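Local coordinates for protein inositol dehydrogenase (Lactobacillus casei, PDB 4MKX) that probably catalyses the NAD-dependent oxidation of scyllo-inositol, as a sugar alcohol dehydrogenase of the Gfo/Idh/MocA family, at residues 95-100 / 105-110; 237-242 / 339-344; 145-150 / 200-205; 220-225 / 252-257. One frame throughout, in Å; residues are numbered along the deposited sequence.

Interaction 1: 95-100 / 105-110; sequences QQIESA and KHVFSE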
loop_
_atom_site.group_PDB
_atom_site.type_symbol
_atom_site.label_atom_id
_atom_site.label_comp_id
_atom_site.label_asym_id
_atom_site.label_seq_id
_atom_site.Cartn_x
_atom_site.Cartn_y
_atom_site.Cartn_z
ATOM N N GLN A 95 -23.153 16.669 36.339
ATOM C CA GLN A 95 -23.495 17.781 37.231
ATOM C C GLN A 95 -23.127 19.121 36.596
ATOM O O GLN A 95 -23.833 20.122 36.785
ATOM C CB GLN A 95 -22.857 17.618 38.616
ATOM C CG GLN A 95 -21.340 17.762 38.667
ATOM C CD GLN A 95 -20.819 17.893 40.092
ATOM O OE1 GLN A 95 -21.481 17.489 41.048
ATOM N NE2 GLN A 95 -19.629 18.466 40.238
ATOM N N GLN A 96 -22.050 19.132 35.810
ATOM C CA GLN A 96 -21.633 20.359 35.131
ATOM C C GLN A 96 -22.524 20.682 33.929
ATOM O O GLN A 96 -22.844 21.853 33.682
ATOM C CB GLN A 96 -20.144 20.305 34.772
ATOM C CG GLN A 96 -19.234 20.314 36.007
ATOM C CD GLN A 96 -17.780 20.062 35.694
ATOM O OE1 GLN A 96 -17.431 19.674 34.578
ATOM N NE2 GLN A 96 -16.917 20.271 36.681
ATOM N N ILE A 97 -22.935 19.653 33.193
ATOM C CA ILE A 97 -23.930 19.810 32.134
ATOM C C ILE A 97 -25.228 20.443 32.682
ATOM O O ILE A 97 -25.735 21.413 32.125
ATOM C CB ILE A 97 -24.253 18.464 31.456
ATOM C CG1 ILE A 97 -23.096 18.012 30.568
ATOM C CG2 ILE A 97 -25.489 18.579 30.591
ATOM C CD1 ILE A 97 -23.236 16.541 30.159
ATOM N N GLU A 98 -25.767 19.880 33.761
ATOM C CA GLU A 98 -27.003 20.395 34.350
ATOM C C GLU A 98 -26.875 21.842 34.805
ATOM O O GLU A 98 -27.747 22.668 34.529
ATOM C CB GLU A 98 -27.461 19.502 35.509
ATOM C CG GLU A 98 -27.994 18.148 35.048
ATOM C CD GLU A 98 -28.458 17.278 36.194
ATOM O OE1 GLU A 98 -28.660 17.807 37.308
ATOM O OE2 GLU A 98 -28.624 16.065 35.979
ATOM N N SER A 99 -25.790 22.144 35.509
ATOM C CA SER A 99 -25.559 23.495 35.995
ATOM C C SER A 99 -25.440 24.503 34.861
ATOM O O SER A 99 -25.993 25.605 34.935
ATOM C CB SER A 99 -24.295 23.537 36.837
ATOM O OG SER A 99 -23.885 24.874 37.035
ATOM N N ALA A 100 -24.713 24.134 33.809
ATOM C CA ALA A 100 -24.534 25.052 32.694
ATOM C C ALA A 100 -25.857 25.341 31.999
ATOM O O ALA A 100 -26.146 26.486 31.653
ATOM C CB ALA A 100 -23.525 24.495 31.697
ATOM N N LYS A 105 -26.575 28.360 29.511
ATOM C CA LYS A 105 -25.406 28.269 28.629
ATOM C C LYS A 105 -25.506 27.062 27.703
ATOM O O LYS A 105 -25.962 25.987 28.113
ATOM C CB LYS A 105 -24.117 28.169 29.445
ATOM C CG LYS A 105 -24.002 29.190 30.568
ATOM C CD LYS A 105 -24.146 30.618 30.056
ATOM C CE LYS A 105 -23.995 31.624 31.192
ATOM N NZ LYS A 105 -24.288 33.025 30.759
ATOM N N HIS A 106 -25.088 27.253 26.454
ATOM C CA HIS A 106 -24.966 26.143 25.499
ATOM C C HIS A 106 -23.848 25.227 25.961
ATOM O O HIS A 106 -22.881 25.678 26.580
ATOM C CB HIS A 106 -24.656 26.686 24.107
ATOM C CG HIS A 106 -25.697 27.621 23.581
ATOM N ND1 HIS A 106 -26.846 27.182 22.964
ATOM C CD2 HIS A 106 -25.756 28.977 23.574
ATOM C CE1 HIS A 106 -27.576 28.226 22.606
ATOM N NE2 HIS A 106 -26.936 29.325 22.963
ATOM N N VAL A 107 -23.967 23.934 25.670
ATOM C CA VAL A 107 -23.043 22.973 26.246
ATOM C C VAL A 107 -22.408 22.030 25.226
ATOM O O VAL A 107 -23.113 21.360 24.470
ATOM C CB VAL A 107 -23.747 22.101 27.312
ATOM C CG1 VAL A 107 -22.793 21.021 27.822
ATOM C CG2 VAL A 107 -24.250 22.976 28.455
ATOM N N PHE A 108 -21.079 22.023 25.192
ATOM C CA PHE A 108 -20.328 20.945 24.562
ATOM C C PHE A 108 -19.740 20.109 25.687
ATOM O O PHE A 108 -19.061 20.641 26.577
ATOM C CB PHE A 108 -19.194 21.519 23.705
ATOM C CG PHE A 108 -18.300 20.464 23.082
ATOM C CD1 PHE A 108 -17.252 19.900 23.810
ATOM C CD2 PHE A 108 -18.492 20.068 21.771
ATOM C CE1 PHE A 108 -16.423 18.928 23.246
ATOM C CE2 PHE A 108 -17.661 19.099 21.192
ATOM C CZ PHE A 108 -16.626 18.535 21.940
ATOM N N SER A 109 -19.953 18.798 25.648
ATOM C CA SER A 109 -19.345 17.946 26.657
ATOM C C SER A 109 -18.504 16.878 25.996
ATOM O O SER A 109 -18.936 16.279 25.025
ATOM C CB SER A 109 -20.433 17.278 27.503
ATOM O OG SER A 109 -19.863 16.393 28.439
ATOM N N GLU A 110 -17.312 16.634 26.523
ATOM C CA GLU A 110 -16.575 15.450 26.098
ATOM C C GLU A 110 -17.296 14.175 26.494
ATOM O O GLU A 110 -18.150 14.169 27.389
ATOM C CB GLU A 110 -15.160 15.429 26.685
ATOM C CG GLU A 110 -14.134 16.118 25.801
ATOM C CD GLU A 110 -14.017 15.454 24.435
ATOM O OE1 GLU A 110 -14.332 14.249 24.310
ATOM O OE2 GLU A 110 -13.606 16.135 23.471
#
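K105 N donates a hydrogen bond to A100 O over 2.9 Å, and the bond is fairly straight, with an N-H...O angle of 156°. The donor comes in tilted out of the carbonyl plane of A100. The same oxygen is flanked by the start of the lysine side chain, with K105 CB 3.4 Å from A100 O. Beyond CB the lysine bends at its second torsion and carries its ammonium group off to the carbonyl of I81. Past this polar link the contact is mostly apolar. A100 CB meets the CG2 branch of V107 at 3.7 Å, while the other branch, V107 CG1, faces I97 CG1 at 4.1 Å. The valine thus divides its two methyls between residues one helical turn apart, and the I97 side chain crosses it at about a right angle. I97 reaches on to S109, where its CD1 lies 3.8 Å from S109 OG. With S109 OG anti to the backbone N (chi1 177°), the hydroxyl turns to donate to E110 O at 3.0 Å, which fixes its rotation; S109 CB lies beside I97 CD1 as well. A glycine in place of S109 would probably leave I97 CD1 without its neighbour on the strand and E110 O without this donor. Segment 95-100 of helix 93-102 runs nearly antiparallel to strand 106-109, at 165°, as expected where a helix returns the chain to a parallel sheet. With strand 83-86, to which F108 and H106 are hydrogen-bonded, they form a beta-alpha-beta crossover of the Rossmann fold.

Interaction 2: 237-242 / 339-344; sequences ALMQLE and LALQEA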
loop_
_atom_site.group_PDB
_atom_site.type_symbol
_atom_site.label_atom_id
_atom_site.label_comp_id
_atom_site.label_asym_id
_atom_site.label_seq_id
_atom_site.Cartn_x
_atom_site.Cartn_y
_atom_site.Cartn_z
ATOM N N ALA A 237 -14.172 -8.140 21.786
ATOM C CA ALA A 237 -15.586 -8.361 21.995
ATOM C C ALA A 237 -16.292 -8.727 20.712
ATOM O O ALA A 237 -15.932 -8.264 19.620
ATOM C CB ALA A 237 -16.222 -7.112 22.611
ATOM N N LEU A 238 -17.325 -9.554 20.848
ATOM C CA LEU A 238 -18.199 -9.859 19.735
ATOM C C LEU A 238 -19.590 -9.383 20.133
ATOM O O LEU A 238 -20.011 -9.576 21.268
ATOM C CB LEU A 238 -18.216 -11.361 19.474
ATOM C CG LEU A 238 -19.069 -11.861 18.319
ATOM C CD1 LEU A 238 -18.607 -11.262 16.995
ATOM C CD2 LEU A 238 -18.994 -13.390 18.308
ATOM N N MET A 239 -20.284 -8.746 19.204
ATOM C CA MET A 239 -21.568 -8.131 19.509
ATOM C C MET A 239 -22.566 -8.489 18.433
ATOM O O MET A 239 -22.251 -8.509 17.244
ATOM C CB MET A 239 -21.410 -6.610 19.594
ATOM C CG MET A 239 -20.314 -6.189 20.534
ATOM S SD MET A 239 -20.359 -4.431 20.904
ATOM C CE MET A 239 -20.122 -3.780 19.268
ATOM N N GLN A 240 -23.793 -8.769 18.856
ATOM C CA GLN A 240 -24.849 -9.040 17.918
ATOM C C GLN A 240 -25.797 -7.865 18.047
ATOM O O GLN A 240 -26.219 -7.529 19.155
ATOM C CB GLN A 240 -25.569 -10.312 18.333
ATOM C CG GLN A 240 -26.584 -10.813 17.341
ATOM C CD GLN A 240 -26.996 -12.242 17.679
ATOM O OE1 GLN A 240 -27.366 -12.533 18.819
ATOM N NE2 GLN A 240 -26.904 -13.133 16.709
ATOM N N LEU A 241 -26.104 -7.234 16.923
ATOM C CA LEU A 241 -26.986 -6.064 16.951
ATOM C C LEU A 241 -28.433 -6.529 16.779
ATOM O O LEU A 241 -28.681 -7.713 16.548
ATOM C CB LEU A 241 -26.591 -5.071 15.866
ATOM C CG LEU A 241 -25.433 -4.106 16.154
ATOM C CD1 LEU A 241 -24.139 -4.797 16.583
ATOM C CD2 LEU A 241 -25.187 -3.226 14.935
ATOM N N GLU A 242 -29.382 -5.600 16.887
ATOM C CA GLU A 242 -30.807 -5.952 16.897
ATOM C C GLU A 242 -31.316 -6.715 15.670
ATOM O O GLU A 242 -32.266 -7.497 15.778
ATOM C CB GLU A 242 -31.656 -4.694 17.107
ATOM C CG GLU A 242 -31.772 -3.840 15.862
ATOM C CD GLU A 242 -32.409 -2.500 16.134
ATOM O OE1 GLU A 242 -33.267 -2.416 17.044
ATOM O OE2 GLU A 242 -32.036 -1.529 15.441
ATOM N N LEU A 339 -20.747 -0.400 29.526
ATOM C CA LEU A 339 -21.000 -1.105 30.779
ATOM C C LEU A 339 -21.309 -2.581 30.546
ATOM O O LEU A 339 -20.878 -3.437 31.308
ATOM C CB LEU A 339 -22.165 -0.452 31.522
ATOM C CG LEU A 339 -21.872 0.951 32.046
ATOM C CD1 LEU A 339 -23.125 1.536 32.655
ATOM C CD2 LEU A 339 -20.745 0.905 33.069
ATOM N N ALA A 340 -22.073 -2.864 29.498
ATOM C CA ALA A 340 -22.417 -4.235 29.150
ATOM C C ALA A 340 -21.177 -5.030 28.776
ATOM O O ALA A 340 -21.064 -6.201 29.137
ATOM C CB ALA A 340 -23.426 -4.260 28.021
ATOM N N LEU A 341 -20.257 -4.398 28.048
ATOM C CA LEU A 341 -19.001 -5.054 27.685
ATOM C C LEU A 341 -18.174 -5.340 28.929
ATOM O O LEU A 341 -17.577 -6.400 29.052
ATOM C CB LEU A 341 -18.195 -4.182 26.714
ATOM C CG LEU A 341 -18.749 -4.054 25.301
ATOM C CD1 LEU A 341 -18.035 -2.918 24.568
ATOM C CD2 LEU A 341 -18.564 -5.354 24.540
ATOM N N GLN A 342 -18.153 -4.401 29.868
ATOM C CA GLN A 342 -17.413 -4.594 31.103
ATOM C C GLN A 342 -18.014 -5.726 31.932
ATOM O O GLN A 342 -17.290 -6.514 32.552
ATOM C CB GLN A 342 -17.434 -3.317 31.934
ATOM C CG GLN A 342 -16.155 -3.085 32.679
ATOM C CD GLN A 342 -14.991 -2.873 31.735
ATOM O OE1 GLN A 342 -15.013 -1.971 30.890
ATOM N NE2 GLN A 342 -13.969 -3.712 31.863
ATOM N N GLU A 343 -19.341 -5.796 31.952
ATOM C CA GLU A 343 -20.019 -6.820 32.738
ATOM C C GLU A 343 -19.789 -8.192 32.118
ATOM O O GLU A 343 -19.555 -9.169 32.828
ATOM C CB GLU A 343 -21.516 -6.535 32.832
ATOM C CG GLU A 343 -22.228 -7.449 33.824
ATOM C CD GLU A 343 -23.727 -7.259 33.823
ATOM O OE1 GLU A 343 -24.198 -6.220 33.304
ATOM O OE2 GLU A 343 -24.432 -8.157 34.336
ATOM N N ALA A 344 -19.858 -8.258 30.792
ATOM C CA ALA A 344 -19.596 -9.502 30.076
ATOM C C ALA A 344 -18.184 -9.995 30.344
ATOM O O ALA A 344 -17.953 -11.192 30.484
ATOM C CB ALA A 344 -19.830 -9.316 28.586
#
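L341 and M239 meet with their side chains crossed at about a right angle, where helix 328-347 packs on the mixed sheet of the C-terminal alpha/beta domain characteristic of the Gfo/Idh/MocA family. A237 and M239 lie two apart on strand 234-241, and both direct their CB atoms toward the helix, whereas L238 between them turns to the other side. L341 answers from the helix with CG anti to its carbonyl carbon (chi1 -71°), which carries the isobutyl group down onto the strand. One branch, CD2, does all the touching between the two segments. M239 extends across it rather than alongside it: the chain is stretched as far as the sulfur and then bends at the last torsion (chi3 -61°), turning CE toward I203 of helix 197-207. The thioether therefore presents SD to the leucine and its terminal methyl to a second helix. V214 and L249, on the strands flanking 234-241, also touch L341, and its other branch, CD1, packs against I200. All three residues of the contact are buried, and no hydrogen bond links the two segments. On the reverse side of the strand L238 packs on W215 of the second subunit, and Q240 OE1 is hydrogen-bonded to N348 ND2 of that subunit, so the strand is covered by its own helices on one face and by a neighbouring copy on the other. Within the contact the fit is closest at the alanine: L341 CD2 lies 3.5 Å from A237 CB, against 4.2 Å from M239 SD.

Interaction 3: 145-150 / 200-205; sequences DSYRYA and IDVIRW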
loop_
_atom_site.group_PDB
_atom_site.type_symbol
_atom_site.label_atom_id
_atom_site.label_comp_id
_atom_site.label_asym_id
_atom_site.label_seq_id
_atom_site.Cartn_x
_atom_site.Cartn_y
_atom_site.Cartn_z
ATOM N N ASP A 145 -12.549 13.521 8.401
ATOM C CA ASP A 145 -12.724 13.476 6.956
ATOM C C ASP A 145 -12.822 12.057 6.415
ATOM O O ASP A 145 -13.645 11.793 5.548
ATOM C CB ASP A 145 -11.612 14.238 6.237
ATOM C CG ASP A 145 -11.792 15.745 6.301
ATOM O OD1 ASP A 145 -12.924 16.223 6.553
ATOM O OD2 ASP A 145 -10.790 16.451 6.064
ATOM N N SER A 146 -12.006 11.135 6.925
ATOM C CA SER A 146 -12.032 9.772 6.386
ATOM C C SER A 146 -13.307 9.025 6.797
ATOM O O SER A 146 -13.917 8.315 5.989
ATOM C CB SER A 146 -10.758 8.984 6.754
ATOM O OG SER A 146 -9.623 9.584 6.144
ATOM N N TYR A 147 -13.715 9.171 8.051
ATOM C CA TYR A 147 -14.966 8.574 8.509
ATOM C C TYR A 147 -16.161 9.140 7.746
ATOM O O TYR A 147 -17.070 8.388 7.388
ATOM C CB TYR A 147 -15.174 8.764 10.021
ATOM C CG TYR A 147 -14.453 7.714 10.846
ATOM C CD1 TYR A 147 -15.022 6.471 11.080
ATOM C CD2 TYR A 147 -13.179 7.957 11.347
ATOM C CE1 TYR A 147 -14.354 5.504 11.817
ATOM C CE2 TYR A 147 -12.499 6.996 12.070
ATOM C CZ TYR A 147 -13.091 5.772 12.311
ATOM O OH TYR A 147 -12.416 4.805 13.041
ATOM N N ARG A 148 -16.157 10.447 7.503
ATOM C CA ARG A 148 -17.246 11.081 6.757
ATOM C C ARG A 148 -17.304 10.597 5.318
ATOM O O ARG A 148 -18.390 10.390 4.779
ATOM C CB ARG A 148 -17.154 12.615 6.808
ATOM C CG ARG A 148 -17.638 13.176 8.137
ATOM C CD ARG A 148 -17.783 14.711 8.125
ATOM N NE ARG A 148 -16.512 15.390 7.874
ATOM C CZ ARG A 148 -16.200 16.617 8.295
ATOM N NH1 ARG A 148 -17.060 17.333 9.013
ATOM N NH2 ARG A 148 -15.016 17.134 8.004
ATOM N N TYR A 149 -16.141 10.399 4.703
ATOM C CA TYR A 149 -16.077 9.894 3.337
ATOM C C TYR A 149 -16.683 8.495 3.261
ATOM O O TYR A 149 -17.430 8.180 2.331
ATOM C CB TYR A 149 -14.620 9.897 2.820
ATOM C CG TYR A 149 -14.465 9.404 1.393
ATOM C CD1 TYR A 149 -14.593 10.275 0.315
ATOM C CD2 TYR A 149 -14.179 8.070 1.130
ATOM C CE1 TYR A 149 -14.453 9.817 -0.990
ATOM C CE2 TYR A 149 -14.035 7.606 -0.164
ATOM C CZ TYR A 149 -14.171 8.487 -1.218
ATOM O OH TYR A 149 -14.028 8.018 -2.506
ATOM N N ALA A 150 -16.365 7.649 4.238
ATOM C CA ALA A 150 -16.918 6.295 4.280
ATOM C C ALA A 150 -18.417 6.312 4.532
ATOM O O ALA A 150 -19.155 5.512 3.959
ATOM C CB ALA A 150 -16.218 5.458 5.343
ATOM N N ILE A 200 -18.227 2.159 19.740
ATOM C CA ILE A 200 -19.655 1.924 19.910
ATOM C C ILE A 200 -20.451 2.983 19.156
ATOM O O ILE A 200 -21.367 2.664 18.398
ATOM C CB ILE A 200 -20.032 1.877 21.397
ATOM C CG1 ILE A 200 -19.482 0.589 22.026
ATOM C CG2 ILE A 200 -21.547 1.919 21.575
ATOM C CD1 ILE A 200 -19.358 0.665 23.525
ATOM N N ASP A 201 -20.080 4.249 19.319
ATOM C CA ASP A 201 -20.774 5.293 18.593
ATOM C C ASP A 201 -20.665 5.158 17.074
ATOM O O ASP A 201 -21.637 5.371 16.342
ATOM C CB ASP A 201 -20.269 6.657 19.038
ATOM C CG ASP A 201 -21.059 7.775 18.419
ATOM O OD1 ASP A 201 -22.252 7.933 18.791
ATOM O OD2 ASP A 201 -20.502 8.478 17.543
ATOM N N VAL A 202 -19.480 4.792 16.587
ATOM C CA VAL A 202 -19.295 4.571 15.164
ATOM C C VAL A 202 -20.226 3.477 14.630
ATOM O O VAL A 202 -20.820 3.630 13.569
ATOM C CB VAL A 202 -17.805 4.234 14.837
ATOM C CG1 VAL A 202 -17.687 3.344 13.626
ATOM C CG2 VAL A 202 -17.005 5.512 14.658
ATOM N N ILE A 203 -20.363 2.399 15.384
ATOM C CA ILE A 203 -21.238 1.304 14.991
ATOM C C ILE A 203 -22.695 1.780 14.881
ATOM O O ILE A 203 -23.364 1.562 13.853
ATOM C CB ILE A 203 -21.073 0.132 15.958
ATOM C CG1 ILE A 203 -19.720 -0.534 15.696
ATOM C CG2 ILE A 203 -22.187 -0.895 15.777
ATOM C CD1 ILE A 203 -19.191 -1.331 16.862
ATOM N N ARG A 204 -23.157 2.497 15.902
ATOM C CA ARG A 204 -24.520 3.015 15.901
ATOM C C ARG A 204 -24.729 4.033 14.791
ATOM O O ARG A 204 -25.757 4.025 14.116
ATOM C CB ARG A 204 -24.870 3.622 17.266
ATOM C CG ARG A 204 -24.833 2.619 18.432
ATOM C CD ARG A 204 -25.231 3.263 19.760
ATOM N NE ARG A 204 -26.609 3.742 19.714
ATOM C CZ ARG A 204 -26.950 5.025 19.615
ATOM N NH1 ARG A 204 -26.014 5.968 19.562
ATOM N NH2 ARG A 204 -28.229 5.361 19.562
ATOM N N TRP A 205 -23.734 4.898 14.591
ATOM C CA TRP A 205 -23.797 5.947 13.584
ATOM C C TRP A 205 -23.916 5.363 12.181
ATOM O O TRP A 205 -24.773 5.778 11.396
ATOM C CB TRP A 205 -22.554 6.853 13.709
ATOM C CG TRP A 205 -22.458 7.996 12.752
ATOM C CD1 TRP A 205 -23.441 8.890 12.431
ATOM C CD2 TRP A 205 -21.289 8.410 12.028
ATOM N NE1 TRP A 205 -22.961 9.819 11.533
ATOM C CE2 TRP A 205 -21.644 9.551 11.276
ATOM C CE3 TRP A 205 -19.983 7.928 11.944
ATOM C CZ2 TRP A 205 -20.737 10.207 10.436
ATOM C CZ3 TRP A 205 -19.084 8.581 11.109
ATOM C CH2 TRP A 205 -19.467 9.713 10.371
#
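With chi1 at -83°, Y147 places its CG beside its own backbone N and sends the phenol toward V202, while W205, extended with chi1 at -180°, reaches across in the opposite direction toward the backbone of Y147. The two aromatic side chains bridge a wide gap, because the axes of the helical segments are 12.5 Å apart at their closest. On the tyrosine the touching atom is the ring carbon CE1, which lies 3.9 Å from V202 CG2; the valine methyl approaches obliquely, and the two side chains cross at about a right angle. The indole uses the far end of its six-membered ring. W205 CZ3 lies 4.1 Å from Y147 CB, and W205 CH2 is 4.0 Å from Y147 O, so the ring end is set against the root of the tyrosine instead of its aromatic ring. The backbone N of R148 stands farther off, at the edge of the indole and near its plane. The R148 side chain itself leads away, and its NH2 forms a salt bridge with D145 OD1 at 2.7 Å; the carboxylate lies essentially in the guanidinium plane, which ties the first turn of the helix. Y147 OH is hydrogen-bonded to T263 OG1, so the ring is held at its tip by strand 260-267. No hydrogen bond joins the two segments. Segments 145-150 and 200-205 run roughly parallel, with a crossing angle of -27°, and their helices, 145-155 and 197-207, are part of the helical layer laid against the mixed sheet in the alpha/beta domain of Gfo/Idh/MocA proteins.

Interaction 4: 220-225 / 252-257; sequences NRAYPV and GRNAAH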
loop_
_atom_site.group_PDB
_atom_site.type_symbol
_atom_site.label_atom_id
_atom_site.label_comp_id
_atom_site.label_asym_id
_atom_site.label_seq_id
_atom_site.Cartn_x
_atom_site.Cartn_y
_atom_site.Cartn_z
ATOM N N ASN A 220 -4.073 -9.742 30.273
ATOM C CA ASN A 220 -2.953 -8.881 30.629
ATOM C C ASN A 220 -1.590 -9.570 30.468
ATOM O O ASN A 220 -0.879 -9.798 31.448
ATOM C CB ASN A 220 -3.135 -8.367 32.042
ATOM C CG ASN A 220 -4.293 -7.414 32.150
ATOM O OD1 ASN A 220 -4.442 -6.518 31.317
ATOM N ND2 ASN A 220 -5.138 -7.609 33.157
ATOM N N ARG A 221 -1.226 -9.875 29.226
ATOM C CA ARG A 221 -0.043 -10.690 28.947
ATOM C C ARG A 221 1.247 -9.914 29.172
ATOM O O ARG A 221 2.137 -10.362 29.893
ATOM C CB ARG A 221 -0.075 -11.192 27.503
ATOM C CG ARG A 221 0.922 -12.309 27.224
ATOM C CD ARG A 221 0.229 -13.639 27.437
ATOM N NE ARG A 221 -0.552 -14.002 26.265
ATOM C CZ ARG A 221 -1.397 -15.025 26.207
ATOM N NH1 ARG A 221 -1.598 -15.801 27.265
ATOM N NH2 ARG A 221 -2.060 -15.254 25.087
ATOM N N ALA A 222 1.342 -8.747 28.541
ATOM C CA ALA A 222 2.554 -7.935 28.611
ATOM C C ALA A 222 2.747 -7.287 29.988
ATOM O O ALA A 222 3.882 -7.115 30.450
ATOM C CB ALA A 222 2.549 -6.878 27.511
ATOM N N TYR A 223 1.638 -6.911 30.623
ATOM C CA TYR A 223 1.667 -6.291 31.947
ATOM C C TYR A 223 0.637 -6.942 32.886
ATOM O O TYR A 223 -0.439 -6.376 33.117
ATOM C CB TYR A 223 1.390 -4.780 31.843
ATOM C CG TYR A 223 2.366 -3.996 30.975
ATOM C CD1 TYR A 223 2.257 -4.001 29.583
ATOM C CD2 TYR A 223 3.381 -3.229 31.547
ATOM C CE1 TYR A 223 3.142 -3.286 28.784
ATOM C CE2 TYR A 223 4.277 -2.504 30.750
ATOM C CZ TYR A 223 4.149 -2.537 29.373
ATOM O OH TYR A 223 5.029 -1.826 28.573
ATOM N N PRO A 224 0.957 -8.136 33.427
ATOM C CA PRO A 224 0.055 -8.853 34.343
ATOM C C PRO A 224 -0.298 -8.128 35.644
ATOM O O PRO A 224 -1.210 -8.580 36.340
ATOM C CB PRO A 224 0.826 -10.142 34.652
ATOM C CG PRO A 224 1.609 -10.395 33.405
ATOM C CD PRO A 224 2.053 -9.006 32.966
ATOM N N VAL A 225 0.391 -7.035 35.963
ATOM C CA VAL A 225 0.057 -6.239 37.148
ATOM C C VAL A 225 -1.346 -5.628 37.015
ATOM O O VAL A 225 -2.017 -5.326 38.011
ATOM C CB VAL A 225 1.127 -5.147 37.417
ATOM C CG1 VAL A 225 1.266 -4.205 36.223
ATOM C CG2 VAL A 225 0.809 -4.366 38.686
ATOM N N GLY A 252 -7.110 -1.748 23.233
ATOM C CA GLY A 252 -5.847 -2.081 23.829
ATOM C C GLY A 252 -5.077 -0.850 24.207
ATOM O O GLY A 252 -5.430 0.265 23.819
ATOM N N ARG A 253 -4.015 -1.069 24.967
ATOM C CA ARG A 253 -3.182 0.026 25.421
ATOM C C ARG A 253 -1.730 -0.207 25.057
ATOM O O ARG A 253 -0.852 0.539 25.495
ATOM C CB ARG A 253 -3.327 0.173 26.932
ATOM C CG ARG A 253 -4.764 0.237 27.400
ATOM C CD ARG A 253 -4.831 0.461 28.897
ATOM N NE ARG A 253 -6.196 0.685 29.366
ATOM C CZ ARG A 253 -6.833 1.853 29.284
ATOM N NH1 ARG A 253 -6.239 2.905 28.735
ATOM N NH2 ARG A 253 -8.072 1.960 29.747
ATOM N N ASN A 254 -1.470 -1.223 24.239
ATOM C CA ASN A 254 -0.090 -1.629 23.984
ATOM C C ASN A 254 0.273 -1.859 22.510
ATOM O O ASN A 254 0.834 -2.897 22.163
ATOM C CB ASN A 254 0.221 -2.892 24.799
ATOM C CG ASN A 254 1.711 -3.143 24.948
ATOM O OD1 ASN A 254 2.501 -2.204 25.034
ATOM N ND2 ASN A 254 2.100 -4.417 24.975
ATOM N N ALA A 255 -0.042 -0.900 21.645
ATOM C CA ALA A 255 0.337 -1.015 20.234
ATOM C C ALA A 255 1.769 -0.542 20.029
ATOM O O ALA A 255 2.111 0.592 20.357
ATOM C CB ALA A 255 -0.614 -0.207 19.338
ATOM N N ALA A 256 2.610 -1.397 19.468
ATOM C CA ALA A 256 4.009 -1.032 19.293
ATOM C C ALA A 256 4.219 -0.014 18.172
ATOM O O ALA A 256 5.188 0.753 18.197
ATOM C CB ALA A 256 4.856 -2.275 19.053
ATOM N N HIS A 257 3.321 -0.001 17.190
ATOM C CA HIS A 257 3.567 0.780 15.979
ATOM C C HIS A 257 3.002 2.197 16.002
ATOM O O HIS A 257 3.226 2.967 15.062
ATOM C CB HIS A 257 3.068 0.026 14.740
ATOM C CG HIS A 257 1.609 -0.306 14.780
ATOM N ND1 HIS A 257 1.088 -1.274 15.615
ATOM C CD2 HIS A 257 0.555 0.210 14.102
ATOM C CE1 HIS A 257 -0.219 -1.348 15.441
ATOM N NE2 HIS A 257 -0.569 -0.464 14.520
HETATM O O HOH W 1 5.113 -2.472 25.746
#
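N254 points its CB toward A222 and Y223, and with CG anti to the backbone N (chi1 -162°) the side chain stretches out to them. CG comes first, 4.1 Å from Y223 CE1. From here the amide forks. ND2 lies 3.6 Å from A222 CB, a methyl that offers it no acceptor, and also comes within 4.1 Å of Y223 CE1. OD1 stands at the edge of the tyrosine ring, near its plane and 4.0 Å from Y223 CE1. Amide and ring are almost perpendicular, their planes 85° apart. The contact lies beyond the strand ends of the mixed sheet of the C-terminal domain, where the loop joining strands 211-219 and 234-241 meets the chain just after it turns a corner at R253, between strand 246-252 and the short strand 254-255. E233 holds the loop by accepting hydrogen bonds from A222 N and Y223 N, and R221 forms salt bridges with D243 and D161 of the second subunit. A leucine in place of N254 would probably leave the water between this side chain and Y223 without the amide oxygen it donates to, and so break the water bridge between the two segments. That water donates to N254 OD1 at 2.7 Å. On its other side it is hydrogen-bonded to Y223 OH at 2.9 Å, lying in the plane of the tyrosine ring at its edge.

In the fold
From the N terminus, interaction 1 comes first and closes a turn of only four residues, tying a helix of the Rossmann fold to the next strand. The chain then enters the C-terminal domain, where interaction 3 closes a longer loop that includes strand 162-172 and brings two helices side by side. Interaction 4 opens at 220-225, interaction 2 opens at 237-242 before interaction 4 closes at 252-257, and helix 328-347 finally closes interaction 2; these two loops therefore cross. Interactions 2 and 3 share one core, since M239 and L241 pack on I203 and L341 on I200. Interaction 1 touches none of the others, its centre about 35 Å from that of interaction 4.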